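Local atomic coordinates of Esterase/lipase (Uncultured bacterium, PDB entry 3K6K), a protein that probably hydrolyses carboxylic ester bonds, as an alpha/beta-hydrolase-fold esterase or lipase homologous to hormone-sensitive lipase. Residues 53-58 and 102-107; 68-73 and 113-118; 161-166 and 179-184; 186-191 and 230-235. One frame throughout, in Å; residues are numbered along the deposited sequence.

Interaction 1: 53-58 and 102-107. With SO4 (sulfate ion), chain E.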
loop_
_atom_site.group_PDB
_atom_site.type_symbol
_atom_site.label_atom_id
_atom_site.label_comp_id
_atom_site.label_asym_id
_atom_site.label_seq_id
_atom_site.Cartn_x
_atom_site.Cartn_y
_atom_site.Cartn_z
ATOM N N PRO A 53 -25.944 -13.054 -4.960
ATOM C CA PRO A 53 -26.190 -13.803 -3.727
ATOM C C PRO A 53 -25.738 -13.021 -2.490
ATOM O O PRO A 53 -24.950 -12.086 -2.618
ATOM C CB PRO A 53 -25.403 -15.093 -3.938
ATOM C CG PRO A 53 -24.231 -14.668 -4.753
ATOM C CD PRO A 53 -24.815 -13.623 -5.726
ATOM N N ARG A 54 -26.301 -13.383 -1.334
ATOM C CA ARG A 54 -26.082 -12.740 -0.037
ATOM C C ARG A 54 -25.618 -13.822 0.965
ATOM O O ARG A 54 -25.968 -14.977 0.827
ATOM C CB ARG A 54 -27.373 -12.074 0.445
ATOM C CG ARG A 54 -27.889 -11.041 -0.516
ATOM C CD ARG A 54 -29.273 -10.655 -0.164
ATOM N NE ARG A 54 -29.907 -9.707 -1.099
ATOM C CZ ARG A 54 -31.116 -9.167 -0.887
ATOM N NH1 ARG A 54 -31.813 -9.489 0.215
ATOM N NH2 ARG A 54 -31.632 -8.311 -1.760
ATOM N N ALA A 55 -24.804 -13.496 1.951
ATOM C CA ALA A 55 -24.252 -14.600 2.721
ATOM C C ALA A 55 -25.368 -15.363 3.475
ATOM O O ALA A 55 -26.303 -14.761 4.025
ATOM C CB ALA A 55 -23.125 -14.134 3.641
ATOM N N GLU A 56 -25.272 -16.686 3.437
ATOM C CA GLU A 56 -26.248 -17.532 4.092
ATOM C C GLU A 56 -26.148 -17.223 5.555
ATOM O O GLU A 56 -25.052 -17.117 6.089
ATOM C CB GLU A 56 -25.953 -19.019 3.847
ATOM C CG GLU A 56 -26.750 -20.008 4.766
ATOM C CD GLU A 56 -26.738 -21.452 4.205
ATOM O OE1 GLU A 56 -27.714 -22.201 4.460
ATOM O OE2 GLU A 56 -25.760 -21.841 3.498
ATOM N N GLY A 57 -27.293 -17.044 6.194
ATOM C CA GLY A 57 -27.325 -16.965 7.648
ATOM C C GLY A 57 -27.161 -15.560 8.172
ATOM O O GLY A 57 -27.082 -15.368 9.393
ATOM N N VAL A 58 -27.067 -14.596 7.272
ATOM C CA VAL A 58 -26.975 -13.200 7.648
ATOM C C VAL A 58 -28.356 -12.608 7.701
ATOM O O VAL A 58 -28.966 -12.438 6.705
ATOM C CB VAL A 58 -26.028 -12.328 6.748
ATOM C CG1 VAL A 58 -26.123 -10.947 7.118
ATOM C CG2 VAL A 58 -24.641 -12.722 6.881
ATOM N N LEU A 102 -21.933 -7.397 -1.029
ATOM C CA LEU A 102 -20.646 -7.158 -0.453
ATOM C C LEU A 102 -20.707 -7.240 1.106
ATOM O O LEU A 102 -19.918 -7.985 1.704
ATOM C CB LEU A 102 -20.113 -5.832 -0.960
ATOM C CG LEU A 102 -18.807 -5.273 -0.356
ATOM C CD1 LEU A 102 -17.805 -6.338 -0.036
ATOM C CD2 LEU A 102 -18.183 -4.276 -1.321
ATOM N N THR A 103 -21.657 -6.516 1.734
ATOM C CA THR A 103 -21.697 -6.283 3.199
ATOM C C THR A 103 -22.112 -7.474 4.031
ATOM O O THR A 103 -21.682 -7.619 5.176
ATOM C CB THR A 103 -22.581 -5.075 3.592
ATOM O OG1 THR A 103 -23.961 -5.319 3.259
ATOM C CG2 THR A 103 -22.097 -3.819 2.899
ATOM N N THR A 104 -22.937 -8.337 3.450
ATOM C CA THR A 104 -23.302 -9.569 4.121
ATOM C C THR A 104 -22.101 -10.463 4.222
ATOM O O THR A 104 -21.952 -11.190 5.217
ATOM C CB THR A 104 -24.478 -10.329 3.433
ATOM O OG1 THR A 104 -24.172 -10.527 2.050
ATOM C CG2 THR A 104 -25.819 -9.541 3.570
ATOM N N GLN A 105 -21.236 -10.422 3.212
ATOM C CA GLN A 105 -19.953 -11.159 3.321
ATOM C C GLN A 105 -19.082 -10.517 4.403
ATOM O O GLN A 105 -18.550 -11.211 5.260
ATOM C CB GLN A 105 -19.191 -11.284 1.971
ATOM C CG GLN A 105 -19.889 -12.049 0.875
ATOM C CD GLN A 105 -20.082 -13.545 1.209
ATOM O OE1 GLN A 105 -20.884 -14.276 0.551
ATOM N NE2 GLN A 105 -19.358 -14.006 2.219
ATOM N N LEU A 106 -18.964 -9.190 4.409
ATOM C CA LEU A 106 -18.167 -8.544 5.464
ATOM C C LEU A 106 -18.693 -9.031 6.831
ATOM O O LEU A 106 -17.907 -9.410 7.701
ATOM C CB LEU A 106 -18.166 -7.043 5.285
ATOM C CG LEU A 106 -17.495 -6.537 4.012
ATOM C CD1 LEU A 106 -17.759 -5.032 3.798
ATOM C CD2 LEU A 106 -15.996 -6.851 4.055
ATOM N N ALA A 107 -20.016 -9.024 7.030
ATOM C CA ALA A 107 -20.600 -9.421 8.330
ATOM C C ALA A 107 -20.294 -10.909 8.737
ATOM O O ALA A 107 -19.795 -11.165 9.818
ATOM C CB ALA A 107 -22.114 -9.134 8.342
HETATM S S SO4 E . -21.997 -17.962 1.659
HETATM O O1 SO4 E . -21.093 -17.393 0.670
HETATM O O2 SO4 E . -21.563 -17.503 2.994
HETATM O O3 SO4 E . -23.331 -17.513 1.242
HETATM O O4 SO4 E . -22.025 -19.416 1.670
#
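A type II beta turn running from Ala55 to Val58, in the loop that leads into strand 59-65 of the alpha/beta hydrolase sheet, sits on helix 96-110 with Thr104 as its main foothold. Ala55 N donates to Thr104 OG1 at 3.0 Å, and the bond is nearly straight, with 165° at the hydrogen. Thr104 OG1 stands between its own backbone N and carbonyl carbon (chi1 53°), where it is also hydrogen-bonded to Leu100 O one turn back in the helix; the hydroxyl thus ties the loop to the helix backbone. The same rotation puts the methyl CG2 anti to the carbonyl carbon, 3.8 Å from Val58 CG1, the two side chains crossing at a slant. The other branch, Val58 CG2, reaches Thr104 O at 3.5 Å. A valine in place of this threonine would keep much of the bulk but would probably leave Ala55 N without its acceptor and the start of the turn less firmly fixed on the helix. Ala55 points its methyl at the helix, CB lying 3.8 Å from Gln105 OE1, at the end of a side chain bent at chi2. Beside exposed Glu56 a sulfate ion, probably from the crystallisation liquor, accepts from Glu56 N through O3 at 3.0 Å. Gly57, at phi 90°, takes the turn through a conformation in which a side chain would meet the preceding carbonyl. Farther along the helix Lys108 hydrogen-bonds to Glu56 O, while the helix's inner side, with Leu102, Thr103 and Leu106, packs on strands 82-86 and 113-117.

Interaction 2: 68-73 and 113-118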
loop_
_atom_site.group_PDB
_atom_site.type_symbol
_atom_site.label_atom_id
_atom_site.label_comp_id
_atom_site.label_asym_id
_atom_site.label_seq_id
_atom_site.Cartn_x
_atom_site.Cartn_y
_atom_site.Cartn_z
ATOM N N VAL A 68 -30.940 7.931 11.179
ATOM C CA VAL A 68 -30.561 7.583 9.803
ATOM C C VAL A 68 -30.881 6.108 9.558
ATOM O O VAL A 68 -30.465 5.246 10.337
ATOM C CB VAL A 68 -29.082 7.798 9.583
ATOM C CG1 VAL A 68 -28.757 7.658 8.092
ATOM C CG2 VAL A 68 -28.630 9.117 10.211
ATOM N N PRO A 69 -31.653 5.818 8.508
ATOM C CA PRO A 69 -32.105 4.441 8.239
ATOM C C PRO A 69 -30.935 3.543 7.917
ATOM O O PRO A 69 -29.986 3.974 7.258
ATOM C CB PRO A 69 -33.010 4.584 6.978
ATOM C CG PRO A 69 -33.420 5.992 6.980
ATOM C CD PRO A 69 -32.193 6.764 7.519
ATOM N N CYS A 70 -30.973 2.318 8.413
ATOM C CA CYS A 70 -29.942 1.419 8.060
ATOM C C CYS A 70 -30.412 -0.000 8.053
ATOM O O CYS A 70 -31.430 -0.323 8.656
ATOM C CB CYS A 70 -28.717 1.621 8.991
ATOM S SG CYS A 70 -28.915 1.024 10.687
ATOM N N ILE A 71 -29.681 -0.854 7.355
ATOM C CA ILE A 71 -29.910 -2.267 7.441
ATOM C C ILE A 71 -28.795 -2.850 8.286
ATOM O O ILE A 71 -27.624 -2.805 7.898
ATOM C CB ILE A 71 -29.940 -2.949 6.055
ATOM C CG1 ILE A 71 -31.060 -2.387 5.194
ATOM C CG2 ILE A 71 -30.012 -4.489 6.190
ATOM C CD1 ILE A 71 -31.009 -2.973 3.734
ATOM N N ARG A 72 -29.167 -3.378 9.446
ATOM C CA ARG A 72 -28.252 -4.039 10.339
ATOM C C ARG A 72 -28.167 -5.485 9.909
ATOM O O ARG A 72 -29.187 -6.076 9.503
ATOM C CB ARG A 72 -28.776 -3.916 11.768
ATOM C CG ARG A 72 -27.852 -4.458 12.826
ATOM C CD ARG A 72 -28.349 -4.237 14.258
ATOM N NE ARG A 72 -29.232 -5.302 14.717
ATOM C CZ ARG A 72 -30.447 -5.079 15.208
ATOM N NH1 ARG A 72 -30.904 -3.820 15.318
ATOM N NH2 ARG A 72 -31.193 -6.113 15.603
ATOM N N GLN A 73 -26.964 -6.061 9.990
ATOM C CA GLN A 73 -26.661 -7.338 9.352
ATOM C C GLN A 73 -25.708 -8.110 10.238
ATOM O O GLN A 73 -24.669 -7.565 10.706
ATOM C CB GLN A 73 -26.016 -7.109 7.947
ATOM C CG GLN A 73 -26.695 -6.037 7.100
ATOM C CD GLN A 73 -26.079 -5.742 5.723
ATOM O OE1 GLN A 73 -26.280 -4.638 5.183
ATOM N NE2 GLN A 73 -25.400 -6.709 5.129
ATOM N N THR A 113 -21.432 -7.316 13.646
ATOM C CA THR A 113 -22.678 -6.739 13.311
ATOM C C THR A 113 -22.354 -5.561 12.419
ATOM O O THR A 113 -21.668 -4.631 12.815
ATOM C CB THR A 113 -23.450 -6.313 14.571
ATOM O OG1 THR A 113 -23.612 -7.458 15.425
ATOM C CG2 THR A 113 -24.801 -5.726 14.220
ATOM N N LEU A 114 -22.884 -5.579 11.212
ATOM C CA LEU A 114 -22.588 -4.522 10.286
ATOM C C LEU A 114 -23.858 -3.689 10.133
ATOM O O LEU A 114 -24.950 -4.227 10.087
ATOM C CB LEU A 114 -22.107 -5.136 8.973
ATOM C CG LEU A 114 -21.806 -4.196 7.817
ATOM C CD1 LEU A 114 -20.693 -4.795 6.908
ATOM C CD2 LEU A 114 -23.091 -3.968 7.015
ATOM N N TRP A 115 -23.717 -2.381 10.043
ATOM C CA TRP A 115 -24.835 -1.463 9.991
ATOM C C TRP A 115 -24.571 -0.730 8.703
ATOM O O TRP A 115 -23.671 0.096 8.673
ATOM C CB TRP A 115 -24.719 -0.416 11.106
ATOM C CG TRP A 115 -24.743 -0.998 12.492
ATOM C CD1 TRP A 115 -23.746 -1.683 13.106
ATOM C CD2 TRP A 115 -25.839 -0.948 13.431
ATOM N NE1 TRP A 115 -24.131 -2.063 14.363
ATOM C CE2 TRP A 115 -25.414 -1.624 14.594
ATOM C CE3 TRP A 115 -27.147 -0.397 13.391
ATOM C CZ2 TRP A 115 -26.254 -1.795 15.731
ATOM C CZ3 TRP A 115 -27.979 -0.534 14.517
ATOM C CH2 TRP A 115 -27.522 -1.234 15.685
ATOM N N SER A 116 -25.334 -1.040 7.657
ATOM C CA SER A 116 -25.136 -0.405 6.372
ATOM C C SER A 116 -26.014 0.824 6.259
ATOM O O SER A 116 -27.269 0.749 6.198
ATOM C CB SER A 116 -25.324 -1.413 5.214
ATOM O OG SER A 116 -25.111 -0.777 3.953
ATOM N N LEU A 117 -25.366 1.974 6.256
ATOM C CA LEU A 117 -26.103 3.200 6.428
ATOM C C LEU A 117 -26.803 3.602 5.168
ATOM O O LEU A 117 -26.198 3.545 4.138
ATOM C CB LEU A 117 -25.168 4.312 6.857
ATOM C CG LEU A 117 -25.909 5.547 7.309
ATOM C CD1 LEU A 117 -26.322 5.310 8.774
ATOM C CD2 LEU A 117 -25.070 6.823 7.134
ATOM N N ASP A 118 -28.079 4.009 5.249
ATOM C CA ASP A 118 -28.751 4.703 4.117
ATOM C C ASP A 118 -28.556 6.217 4.208
ATOM O O ASP A 118 -29.526 6.982 4.296
ATOM C CB ASP A 118 -30.262 4.341 4.037
ATOM C CG ASP A 118 -30.837 4.379 2.608
ATOM O OD1 ASP A 118 -30.428 5.165 1.724
ATOM O OD2 ASP A 118 -31.731 3.570 2.366
HETATM O O HOH W 1 -25.374 -3.004 2.609
#
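Arg72 and Trp115, a non-hydrogen-bonded pair of the antiparallel strands 68-73 and 113-117, lie side by side and point the same way from the sheet. The aliphatic part of the arginine covers one face of the indole: Arg72 CD lies 3.6 Å from the centroid of the Trp115 six-membered ring and only 18° off its normal, a CH-pi contact. A bend at chi3 (87°) turns the guanidinium beyond CD, leaving its plane 57° from the ring. Cys70 approaches the same ring differently, its SG lying in the ring plane at the edge, 3.5 Å from Trp115 CE3. Val68 crosses Leu117 at about a right angle, tightly, with CG1 3.5 Å from Leu117 CD1. On the opposite face of the sheet Gln73 runs alongside Leu114, its CD 3.7 Å from Leu114 CD2. A water bridges Gln73 OE1 and Ser116 OG, donating to the amide and accepting from the serine, while Gln73 NE2 hydrogen-bonds to Thr103 of helix 96-110. Between these two layers of side chains the backbones pair through Ile71 with Ser116 and Gln73 with Leu114, each hydrogen-bonded in both directions; Asp118 N adds a hydrogen bond to Pro69 O at 2.8 Å. Strand 59-65 flanks 68-73 and strand 82-86 flanks 113-117, where His82 ND1 is hydrogen-bonded to Trp115 NE1. Helix 129-145 packs on Trp115 and Leu117, and helix 96-110 lies on the face of Gln73 and Ser116.

Interaction 3: 161-166 and 179-184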
loop_
_atom_site.group_PDB
_atom_site.type_symbol
_atom_site.label_atom_id
_atom_site.label_comp_id
_atom_site.label_asym_id
_atom_site.label_seq_id
_atom_site.Cartn_x
_atom_site.Cartn_y
_atom_site.Cartn_z
ATOM N N GLY A 161 -14.713 7.555 0.421
ATOM C CA GLY A 161 -14.617 8.987 0.722
ATOM C C GLY A 161 -15.174 9.383 2.087
ATOM O O GLY A 161 -14.475 9.984 2.908
ATOM N N LEU A 162 -16.426 9.015 2.325
ATOM C CA LEU A 162 -17.118 9.313 3.551
ATOM C C LEU A 162 -16.557 8.622 4.765
ATOM O O LEU A 162 -16.654 9.181 5.870
ATOM C CB LEU A 162 -18.618 9.010 3.417
ATOM C CG LEU A 162 -19.385 9.744 2.295
ATOM C CD1 LEU A 162 -20.650 8.987 1.981
ATOM C CD2 LEU A 162 -19.694 11.263 2.676
ATOM N N THR A 163 -16.018 7.402 4.618
ATOM C CA THR A 163 -15.354 6.807 5.753
ATOM C C THR A 163 -14.157 7.620 6.269
ATOM O O THR A 163 -13.945 7.677 7.462
ATOM C CB THR A 163 -15.048 5.303 5.643
ATOM O OG1 THR A 163 -13.658 5.028 5.995
ATOM C CG2 THR A 163 -15.434 4.727 4.357
ATOM N N THR A 164 -13.418 8.292 5.390
ATOM C CA THR A 164 -12.437 9.277 5.840
ATOM C C THR A 164 -13.059 10.588 6.324
ATOM O O THR A 164 -13.033 10.846 7.552
ATOM C CB THR A 164 -11.351 9.467 4.857
ATOM O OG1 THR A 164 -10.673 8.229 4.789
ATOM C CG2 THR A 164 -10.348 10.544 5.323
ATOM N N ALA A 165 -13.624 11.377 5.400
ATOM C CA ALA A 165 -14.471 12.554 5.754
ATOM C C ALA A 165 -15.304 12.489 7.055
ATOM O O ALA A 165 -15.118 13.281 7.944
ATOM C CB ALA A 165 -15.359 12.888 4.587
ATOM N N SER A 166 -16.205 11.524 7.203
ATOM C CA SER A 166 -16.959 11.375 8.475
ATOM C C SER A 166 -16.103 11.357 9.764
ATOM O O SER A 166 -16.572 11.787 10.835
ATOM C CB SER A 166 -17.801 10.089 8.468
ATOM O OG SER A 166 -16.987 8.905 8.566
ATOM N N ALA A 179 -11.584 1.766 15.954
ATOM C CA ALA A 179 -10.458 0.852 15.839
ATOM C C ALA A 179 -9.756 0.858 14.467
ATOM O O ALA A 179 -8.622 0.489 14.424
ATOM C CB ALA A 179 -10.872 -0.546 16.240
ATOM N N GLY A 180 -10.411 1.294 13.385
ATOM C CA GLY A 180 -9.793 1.344 12.019
ATOM C C GLY A 180 -10.725 1.831 10.893
ATOM O O GLY A 180 -11.926 1.953 11.057
ATOM N N LEU A 181 -10.155 2.162 9.750
ATOM C CA LEU A 181 -10.911 2.546 8.615
ATOM C C LEU A 181 -10.609 1.541 7.490
ATOM O O LEU A 181 -9.410 1.374 7.142
ATOM C CB LEU A 181 -10.467 3.964 8.197
ATOM C CG LEU A 181 -10.585 5.095 9.254
ATOM C CD1 LEU A 181 -9.816 6.310 8.863
ATOM C CD2 LEU A 181 -12.026 5.500 9.493
ATOM N N VAL A 182 -11.629 0.856 6.926
ATOM C CA VAL A 182 -11.457 0.132 5.643
ATOM C C VAL A 182 -12.067 0.834 4.426
ATOM O O VAL A 182 -13.210 1.305 4.464
ATOM C CB VAL A 182 -11.978 -1.266 5.710
ATOM C CG1 VAL A 182 -11.611 -2.035 4.432
ATOM C CG2 VAL A 182 -11.380 -1.987 6.932
ATOM N N MET A 183 -11.331 0.892 3.318
ATOM C CA MET A 183 -11.810 1.573 2.100
ATOM C C MET A 183 -11.566 0.764 0.811
ATOM O O MET A 183 -10.458 0.362 0.510
ATOM C CB MET A 183 -11.200 2.989 1.960
ATOM C CG MET A 183 -11.541 3.933 3.113
ATOM S SD MET A 183 -10.523 5.419 3.013
ATOM C CE MET A 183 -9.159 4.951 4.062
ATOM N N LEU A 184 -12.621 0.540 0.042
ATOM C CA LEU A 184 -12.564 -0.305 -1.143
ATOM C C LEU A 184 -12.646 0.691 -2.313
ATOM O O LEU A 184 -13.691 1.344 -2.469
ATOM C CB LEU A 184 -13.783 -1.254 -1.084
ATOM C CG LEU A 184 -13.722 -2.608 -0.376
ATOM C CD1 LEU A 184 -12.578 -2.764 0.646
ATOM C CD2 LEU A 184 -15.060 -3.178 0.168
#
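Thr163 and Thr164 of helix 158-172 meet Leu181 and Met183 of strand 180-184 within a beta-alpha-beta unit of the alpha/beta hydrolase fold, strand 151-156 being its other strand. Helix segment and strand run nearly antiparallel, at 153°, with axes 8.4 Å apart at their closest. Thr163 points at the strand between its two inward side chains. Its OG1 lies 3.7 Å from Met183 CG, and Leu181 CD2 comes up against the helix backbone at Thr163 O, 3.5 Å away; the Thr163 and Leu181 side chains slide past one another in opposite directions. With chi1 at 131°, away from any staggered position, the modelled Thr163 hydroxyl lies against Met183 and Leu181 carbons and has no hydrogen-bond partner in the model. A glycine in place of Thr163 would probably open a gap beside Met183 CG and leave Leu181 CD2 resting, on this residue, against the backbone oxygen alone. One shell out, Thr163 also touches Ile153 of strand 151-156 and the presumed nucleophile elbow around Ser157, at the start of the helix. Backbone hydrogen bonds fix strand 180-184 to strand 151-156 through Ile153, and to strand 243-248 through Leu244. Beside Thr163, the Thr164 and Met183 side chains cross at about a right angle. A bend at chi3 (-93°) lays the methionine's end beside Thr164 OG1, which lies 3.3 Å from Met183 SD and 3.7 Å from Met183 CE.

Interaction 4: 186-191 and 230-235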
loop_
_atom_site.group_PDB
_atom_site.type_symbol
_atom_site.label_atom_id
_atom_site.label_comp_id
_atom_site.label_asym_id
_atom_site.label_seq_id
_atom_site.Cartn_x
_atom_site.Cartn_y
_atom_site.Cartn_z
ATOM N N PRO A 186 -11.507 3.841 -2.790
ATOM C CA PRO A 186 -12.096 5.078 -2.307
ATOM C C PRO A 186 -12.102 6.234 -3.327
ATOM O O PRO A 186 -11.142 6.409 -4.091
ATOM C CB PRO A 186 -11.247 5.414 -1.064
ATOM C CG PRO A 186 -10.040 4.661 -1.195
ATOM C CD PRO A 186 -10.268 3.496 -2.073
ATOM N N PHE A 187 -13.199 6.984 -3.366
ATOM C CA PHE A 187 -13.323 8.178 -4.247
ATOM C C PHE A 187 -13.014 9.370 -3.362
ATOM O O PHE A 187 -13.819 9.737 -2.513
ATOM C CB PHE A 187 -14.749 8.256 -4.803
ATOM C CG PHE A 187 -14.985 9.386 -5.815
ATOM C CD1 PHE A 187 -16.269 9.828 -6.061
ATOM C CD2 PHE A 187 -13.927 9.946 -6.554
ATOM C CE1 PHE A 187 -16.510 10.818 -6.961
ATOM C CE2 PHE A 187 -14.161 10.903 -7.484
ATOM C CZ PHE A 187 -15.464 11.344 -7.706
ATOM N N VAL A 188 -11.825 9.945 -3.513
ATOM C CA VAL A 188 -11.372 10.892 -2.537
ATOM C C VAL A 188 -10.800 12.151 -3.129
ATOM O O VAL A 188 -10.302 13.004 -2.389
ATOM C CB VAL A 188 -10.357 10.273 -1.557
ATOM C CG1 VAL A 188 -11.084 9.485 -0.518
ATOM C CG2 VAL A 188 -9.309 9.435 -2.289
ATOM N N ASP A 189 -10.854 12.277 -4.448
ATOM C CA ASP A 189 -10.421 13.512 -5.088
ATOM C C ASP A 189 -11.390 13.934 -6.175
ATOM O O ASP A 189 -11.192 13.572 -7.323
ATOM C CB ASP A 189 -9.064 13.337 -5.718
ATOM C CG ASP A 189 -8.449 14.665 -6.160
ATOM O OD1 ASP A 189 -7.252 14.698 -6.481
ATOM O OD2 ASP A 189 -9.167 15.685 -6.191
ATOM N N LEU A 190 -12.427 14.705 -5.823
ATOM C CA LEU A 190 -13.418 15.158 -6.809
ATOM C C LEU A 190 -12.910 16.151 -7.824
ATOM O O LEU A 190 -13.670 16.584 -8.713
ATOM C CB LEU A 190 -14.677 15.676 -6.144
ATOM C CG LEU A 190 -15.562 14.448 -5.896
ATOM C CD1 LEU A 190 -14.918 13.494 -4.859
ATOM C CD2 LEU A 190 -16.949 14.912 -5.425
ATOM N N THR A 191 -11.621 16.479 -7.753
ATOM C CA THR A 191 -10.997 17.194 -8.871
ATOM C C THR A 191 -10.711 16.334 -10.078
ATOM O O THR A 191 -10.534 16.863 -11.161
ATOM C CB THR A 191 -9.700 17.989 -8.502
ATOM O OG1 THR A 191 -8.584 17.102 -8.440
ATOM C CG2 THR A 191 -9.823 18.774 -7.179
ATOM N N ILE A 230 -14.954 17.053 1.355
ATOM C CA ILE A 230 -15.376 16.548 0.057
ATOM C C ILE A 230 -14.259 15.664 -0.567
ATOM O O ILE A 230 -14.481 14.520 -0.958
ATOM C CB ILE A 230 -15.702 17.765 -0.903
ATOM C CG1 ILE A 230 -16.853 18.615 -0.363
ATOM C CG2 ILE A 230 -16.040 17.316 -2.339
ATOM C CD1 ILE A 230 -17.270 19.741 -1.306
ATOM N N SER A 231 -13.072 16.239 -0.712
ATOM C CA SER A 231 -11.883 15.552 -1.248
ATOM C C SER A 231 -10.773 15.364 -0.170
ATOM O O SER A 231 -9.749 16.120 -0.122
ATOM C CB SER A 231 -11.341 16.262 -2.484
ATOM O OG SER A 231 -12.320 16.363 -3.534
ATOM N N PRO A 232 -10.941 14.328 0.680
ATOM C CA PRO A 232 -10.066 14.177 1.841
ATOM C C PRO A 232 -8.583 14.119 1.478
ATOM O O PRO A 232 -7.719 14.387 2.305
ATOM C CB PRO A 232 -10.599 12.874 2.465
ATOM C CG PRO A 232 -12.067 12.878 2.128
ATOM C CD PRO A 232 -11.984 13.275 0.675
ATOM N N VAL A 233 -8.277 13.817 0.228
ATOM C CA VAL A 233 -6.923 13.949 -0.247
ATOM C C VAL A 233 -6.279 15.334 0.114
ATOM O O VAL A 233 -5.082 15.429 0.382
ATOM C CB VAL A 233 -6.878 13.552 -1.737
ATOM C CG1 VAL A 233 -5.866 14.272 -2.462
ATOM C CG2 VAL A 233 -6.649 12.047 -1.869
ATOM N N TYR A 234 -7.084 16.382 0.165
ATOM C CA TYR A 234 -6.583 17.717 0.481
ATOM C C TYR A 234 -6.671 18.021 1.974
ATOM O O TYR A 234 -6.380 19.114 2.358
ATOM C CB TYR A 234 -7.300 18.781 -0.399
ATOM C CG TYR A 234 -7.063 18.447 -1.871
ATOM C CD1 TYR A 234 -5.832 18.729 -2.482
ATOM C CD2 TYR A 234 -8.018 17.755 -2.615
ATOM C CE1 TYR A 234 -5.590 18.349 -3.797
ATOM C CE2 TYR A 234 -7.783 17.378 -3.928
ATOM C CZ TYR A 234 -6.578 17.668 -4.518
ATOM O OH TYR A 234 -6.339 17.284 -5.831
ATOM N N ALA A 235 -7.048 17.065 2.822
ATOM C CA ALA A 235 -7.232 17.346 4.277
ATOM C C ALA A 235 -5.936 17.440 5.122
ATOM O O ALA A 235 -4.839 17.146 4.649
ATOM C CB ALA A 235 -8.190 16.337 4.914
#
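Asp189 and Tyr234 meet where two loops of the hydrolase domain pack together. The aspartate has CG anti to its backbone N (chi1 -169°), which extends the carboxylate to the tyrosine hydroxyl: Tyr234 OH donates a weak hydrogen bond to Asp189 OD1 at 2.8 Å. The other oxygen, OD2, lies at the edge of the phenol ring and in its plane, and the carboxylate stands 77° from that plane. OD2 is also gripped from one face of the carboxylate by Thr191 N, closing an Asx turn, and by Thr191 OG1 at 2.7 Å. The threonine rotation (chi1 80°) swings OG1 back over the aspartate. With Arg194 forming a salt bridge to OD1, the carboxylate is held from several directions, which would tend to stabilise its negative charge. Ser231 OG, anti to its carbonyl carbon, accepts from Leu190 N at 2.8 Å and is hydrogen-bonded to Arg225 O as well. Two residues on, Val233 gives a weak hydrogen bond from N to Val188 O, 3.4 Å long. Around these polar links the apolar groups cross almost perpendicularly: Val188 CG2 meets Val233 CG2 at 3.8 Å, while Val188 CG1 rests on Pro232 CD. Leu190 splits its two methyls, CD2 touching Ile230 CG2 at 4.0 Å and CD1 lying over the centre of the Phe187 ring. Pro232 packs on Thr164 and Ala165 of helix 158-172; Val188 N and Asp189 N both hydrogen-bond to Asp256 of helix 254-266, and Leu190 lies on helix 209-220.

In the fold
Interaction 3 is wholly buried and interaction 4 largely so, interaction 2 is partly buried, and interaction 1 lies at the surface. Interactions 1 and 2 share a boundary: helix 96-110 lies on the sheet where strands 68-74 and 113-117 pair, and Leu106 CB packs on Leu114 CD1 at 3.8 Å. Interactions 2 and 3 reach the same sheet with nearest atoms about 7 Å apart. Interaction 3 leads on to interaction 4, Gly161 CA lying 3.8 Å from Val188 CG1. The chemistry varies accordingly: paired backbones within the sheet, side-chain packing between helix and strand, hydrogen bonds and apolar packing between the loops, and one hydroxyl anchor at the surface.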